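Local coordinates for protein greglin (Schistocerca gregaria, PDB 4GI3) that inhibits serine proteases, including subtilisin, neutrophil and pancreatic elastases, chymotrypsin and cathepsin G, but not pancreatic trypsin, at residues F41-V45 with M68-S74; C53-F59 with T73-P77. One frame throughout, in Å; residues are numbered along the deposited sequence.

Interaction 1. Residues F41-V45 with M68-S74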
# COMPACT_ATOMS: atom_id res chain seq x y z
N PHE B 41 8.44 -4.69 -27.80
CA PHE B 41 8.95 -4.54 -26.44
C PHE B 41 8.01 -3.76 -25.51
O PHE B 41 7.61 -2.64 -25.83
CB PHE B 41 10.35 -3.92 -26.43
CG PHE B 41 11.36 -4.70 -27.25
CD1 PHE B 41 11.69 -4.30 -28.54
CD2 PHE B 41 11.95 -5.85 -26.74
CE1 PHE B 41 12.61 -5.03 -29.30
CE2 PHE B 41 12.89 -6.56 -27.50
CZ PHE B 41 13.20 -6.16 -28.78
N TYR B 42 7.66 -4.37 -24.36
CA TYR B 42 6.76 -3.79 -23.36
C TYR B 42 7.40 -3.73 -21.99
O TYR B 42 7.92 -4.74 -21.52
CB TYR B 42 5.45 -4.61 -23.28
CG TYR B 42 4.67 -4.64 -24.58
CD1 TYR B 42 4.78 -5.72 -25.45
CD2 TYR B 42 3.84 -3.58 -24.94
CE1 TYR B 42 4.07 -5.76 -26.65
CE2 TYR B 42 3.14 -3.60 -26.15
CZ TYR B 42 3.26 -4.69 -27.00
OH TYR B 42 2.55 -4.71 -28.19
N LEU B 43 7.40 -2.53 -21.36
CA LEU B 43 7.92 -2.35 -20.00
C LEU B 43 6.73 -2.50 -19.04
O LEU B 43 5.78 -1.72 -19.10
CB LEU B 43 8.61 -0.98 -19.84
CG LEU B 43 9.42 -0.76 -18.55
CD1 LEU B 43 10.75 -1.50 -18.58
CD2 LEU B 43 9.70 0.72 -18.32
N PHE B 44 6.73 -3.55 -18.23
CA PHE B 44 5.66 -3.80 -17.27
C PHE B 44 6.08 -3.25 -15.91
O PHE B 44 7.27 -3.17 -15.63
CB PHE B 44 5.35 -5.31 -17.18
CG PHE B 44 4.46 -5.87 -18.26
CD1 PHE B 44 4.97 -6.20 -19.50
CD2 PHE B 44 3.11 -6.08 -18.02
CE1 PHE B 44 4.15 -6.74 -20.50
CE2 PHE B 44 2.28 -6.63 -19.01
CZ PHE B 44 2.82 -6.96 -20.24
N VAL B 45 5.11 -2.83 -15.06
CA VAL B 45 5.43 -2.26 -13.75
C VAL B 45 6.23 -3.19 -12.82
O VAL B 45 7.00 -2.71 -12.00
CB VAL B 45 4.20 -1.61 -13.06
CG1 VAL B 45 3.73 -0.39 -13.85
CG2 VAL B 45 3.08 -2.61 -12.93
N MET B 68 16.08 -2.30 -24.35
CA MET B 68 15.22 -2.66 -25.48
C MET B 68 13.87 -1.95 -25.41
O MET B 68 13.17 -1.85 -26.42
CB MET B 68 14.98 -4.18 -25.52
CG MET B 68 16.22 -5.02 -25.55
SD MET B 68 17.17 -4.85 -27.07
CE MET B 68 18.76 -4.33 -26.39
N CYS B 69 13.46 -1.52 -24.19
CA CYS B 69 12.18 -0.89 -23.90
C CYS B 69 12.23 0.63 -23.89
O CYS B 69 13.30 1.24 -23.68
CB CYS B 69 11.62 -1.41 -22.57
SG CYS B 69 10.77 -3.00 -22.69
N LYS B 70 11.03 1.24 -24.02
CA LYS B 70 10.81 2.68 -23.88
C LYS B 70 10.87 2.94 -22.36
O LYS B 70 10.63 2.00 -21.58
CB LYS B 70 9.43 3.07 -24.44
CG LYS B 70 9.31 2.93 -25.95
CD LYS B 70 7.88 3.15 -26.42
CE LYS B 70 7.80 3.28 -27.93
NZ LYS B 70 6.43 3.65 -28.39
N ALA B 71 11.18 4.18 -21.93
CA ALA B 71 11.29 4.54 -20.51
C ALA B 71 9.96 4.53 -19.72
O ALA B 71 9.99 4.63 -18.50
CB ALA B 71 11.99 5.88 -20.35
N THR B 72 8.82 4.38 -20.42
CA THR B 72 7.47 4.35 -19.86
C THR B 72 6.87 2.94 -19.90
O THR B 72 7.23 2.13 -20.76
CB THR B 72 6.53 5.36 -20.57
OG1 THR B 72 6.50 5.08 -21.97
CG2 THR B 72 6.92 6.81 -20.31
N THR B 73 5.92 2.68 -19.00
CA THR B 73 5.27 1.39 -18.86
C THR B 73 4.04 1.21 -19.74
O THR B 73 3.35 2.17 -20.08
CB THR B 73 5.04 1.04 -17.36
OG1 THR B 73 4.04 1.90 -16.82
CG2 THR B 73 6.32 1.11 -16.53
N SER B 74 3.75 -0.05 -20.09
CA SER B 74 2.60 -0.40 -20.90
C SER B 74 1.75 -1.42 -20.17
O SER B 74 2.26 -2.15 -19.31
CB SER B 74 3.05 -0.95 -22.25
OG SER B 74 3.99 -0.09 -22.88
O HOH W 1 8.81 -0.61 -24.45
O HOH W 2 6.67 0.13 -22.53
O HOH W 3 2.33 -2.76 -16.63
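Leu43 points from the edge strand 41-44 into the curve of residues 69-73, which bends round it. Its CB starts 3.5 Å from Thr72 O. CG, set anti to the backbone N (chi1 -169°), then comes up beside the methyl CG2 of Thr73. From there the branches part: CD1 leans on Cys69 CB at 4.1 Å, while CD2 lies 3.6 Å from Lys70 O and also packs on Thr73 CG2. The backbone of Leu43 is held as well: Ser74 N gives a nearly straight hydrogen bond to Leu43 O (2.8 Å, 164° at the hydrogen). Water adds further bridges. One molecule accepts from Leu43 N, donates to Thr72 O and hydrogen-bonds with Ser74 OG; another links Phe41 O to Lys70 N. At the start of the strand Met68 CB sits over one face of the Phe41 ring, 3.9 Å from its centroid, a CH-pi contact, with Met68 SD more oblique in a Met-aromatic approach. Cys69, disulfide-bonded to Cys33, ties the loop to the neighbouring strand. The result is an irregular C-terminal segment flanking the edge of a three-stranded antiparallel sheet in a small, disulfide-rich inhibitor fold, consistent with a Kazal-like domain.

Interaction 2. Residues C53-F59 with T73-P77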
# COMPACT_ATOMS: atom_id res chain seq x y z
N CYS B 53 -0.57 -11.26 -17.30
CA CYS B 53 -0.83 -11.10 -18.72
C CYS B 53 -0.66 -12.45 -19.45
O CYS B 53 -1.55 -12.85 -20.18
CB CYS B 53 0.08 -10.01 -19.31
SG CYS B 53 -0.31 -9.55 -21.02
N GLY B 54 0.43 -13.16 -19.15
CA GLY B 54 0.71 -14.48 -19.71
C GLY B 54 -0.33 -15.54 -19.38
O GLY B 54 -0.73 -16.31 -20.26
N CYS B 55 -0.79 -15.58 -18.12
CA CYS B 55 -1.78 -16.53 -17.61
C CYS B 55 -3.21 -16.29 -18.13
O CYS B 55 -3.85 -17.22 -18.62
CB CYS B 55 -1.75 -16.55 -16.08
SG CYS B 55 -2.40 -18.06 -15.34
N GLU B 56 -3.72 -15.06 -17.94
CA GLU B 56 -5.08 -14.64 -18.28
C GLU B 56 -5.36 -14.57 -19.77
O GLU B 56 -6.44 -14.99 -20.21
CB GLU B 56 -5.42 -13.27 -17.65
CG GLU B 56 -5.52 -13.28 -16.13
CD GLU B 56 -5.99 -11.99 -15.47
OE1 GLU B 56 -5.89 -10.91 -16.10
OE2 GLU B 56 -6.44 -12.07 -14.31
N ALA B 57 -4.43 -13.97 -20.52
CA ALA B 57 -4.57 -13.71 -21.95
C ALA B 57 -3.88 -14.71 -22.89
O ALA B 57 -4.14 -14.70 -24.10
CB ALA B 57 -4.10 -12.29 -22.26
N GLY B 58 -3.00 -15.55 -22.33
CA GLY B 58 -2.22 -16.50 -23.11
C GLY B 58 -1.09 -15.81 -23.85
O GLY B 58 -0.66 -16.26 -24.92
N PHE B 59 -0.60 -14.70 -23.28
CA PHE B 59 0.48 -13.83 -23.78
C PHE B 59 1.84 -14.53 -23.64
O PHE B 59 2.13 -15.11 -22.59
CB PHE B 59 0.43 -12.49 -23.02
CG PHE B 59 1.58 -11.51 -23.16
CD1 PHE B 59 1.65 -10.64 -24.24
CD2 PHE B 59 2.51 -11.36 -22.14
CE1 PHE B 59 2.66 -9.68 -24.33
CE2 PHE B 59 3.53 -10.41 -22.23
CZ PHE B 59 3.60 -9.57 -23.32
N THR B 73 5.92 2.68 -19.00
CA THR B 73 5.27 1.39 -18.86
C THR B 73 4.04 1.21 -19.74
O THR B 73 3.35 2.17 -20.08
CB THR B 73 5.04 1.04 -17.36
OG1 THR B 73 4.04 1.90 -16.82
CG2 THR B 73 6.32 1.11 -16.53
N SER B 74 3.75 -0.05 -20.09
CA SER B 74 2.60 -0.40 -20.90
C SER B 74 1.75 -1.42 -20.17
O SER B 74 2.26 -2.15 -19.31
CB SER B 74 3.05 -0.95 -22.25
OG SER B 74 3.99 -0.09 -22.88
N LEU B 75 0.47 -1.48 -20.50
CA LEU B 75 -0.45 -2.45 -19.91
C LEU B 75 -0.48 -3.68 -20.80
O LEU B 75 0.06 -3.65 -21.91
CB LEU B 75 -1.86 -1.84 -19.72
CG LEU B 75 -1.98 -0.65 -18.76
CD1 LEU B 75 -3.28 0.09 -18.98
CD2 LEU B 75 -1.83 -1.08 -17.29
N CYS B 76 -1.06 -4.79 -20.29
CA CYS B 76 -1.16 -6.06 -21.01
C CYS B 76 -1.80 -5.87 -22.41
O CYS B 76 -2.97 -5.47 -22.51
CB CYS B 76 -1.92 -7.08 -20.17
SG CYS B 76 -2.16 -8.68 -20.99
N PRO B 77 -1.03 -6.11 -23.51
CA PRO B 77 -1.61 -5.94 -24.85
C PRO B 77 -2.35 -7.20 -25.30
O PRO B 77 -3.13 -7.14 -26.24
CB PRO B 77 -0.39 -5.64 -25.72
CG PRO B 77 0.77 -6.26 -25.01
CD PRO B 77 0.37 -6.57 -23.59
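Cys53 and Cys76 meet through a disulfide, SG to SG 2.0 Å, with a chi3 of 71° that gives the bridge a right-handed twist. Both sulfurs point away from their own backbone nitrogens (chi1 -172° for Cys53, 178° for Cys76), which extends the two arms toward each other. Packing around the bridge is apolar and modest: Ala57 CB comes within 4.3 Å of Cys76 SG, and Pro77 CD lies 4.0 Å from Cys53 SG. That same proline CD also reaches Phe59 CE1 at 3.9 Å, the two side chains crossing at a slant. Phe59 meanwhile lays one face over Cys53 SG, which sits 3.4 Å above the ring plane toward its rim. The helix sets Cys53 and Ala57 one turn apart: Ala57 N bonds back to Cys53 O, and both side chains face Cys76. Gly58, with positive phi, then turns the chain so that Phe59 comes back over the sulfur. Further out, Cys55 is bridged to Cys21, a second covalent tie on the same helix. A disulfide thus pins the C-terminal segment to helix 47-57, the kind of covalent cross-link that stabilises small cysteine-rich inhibitor domains.

One C-terminal segment runs through both contacts: interaction 1 lays it along strand 41-44 and interaction 2 fastens it to helix 47-57, the element that follows that strand in the chain. Thr73 and Ser74 belong to both ranges, but in the second Cys76 and Pro77 do the touching. Both lie largely at the surface, each with a buried part, Leu43 and Phe44 in the first and Cys53 in the second. Interaction 1 is broader, 556 Å² against 177 Å², and mixes apolar packing with backbone and water-mediated hydrogen bonds; interaction 2 has no hydrogen bond across it and depends on a covalent bridge. Phe44 joins them, packing on Cys53, Phe59 and Cys76, while Tyr42 lies against Pro77.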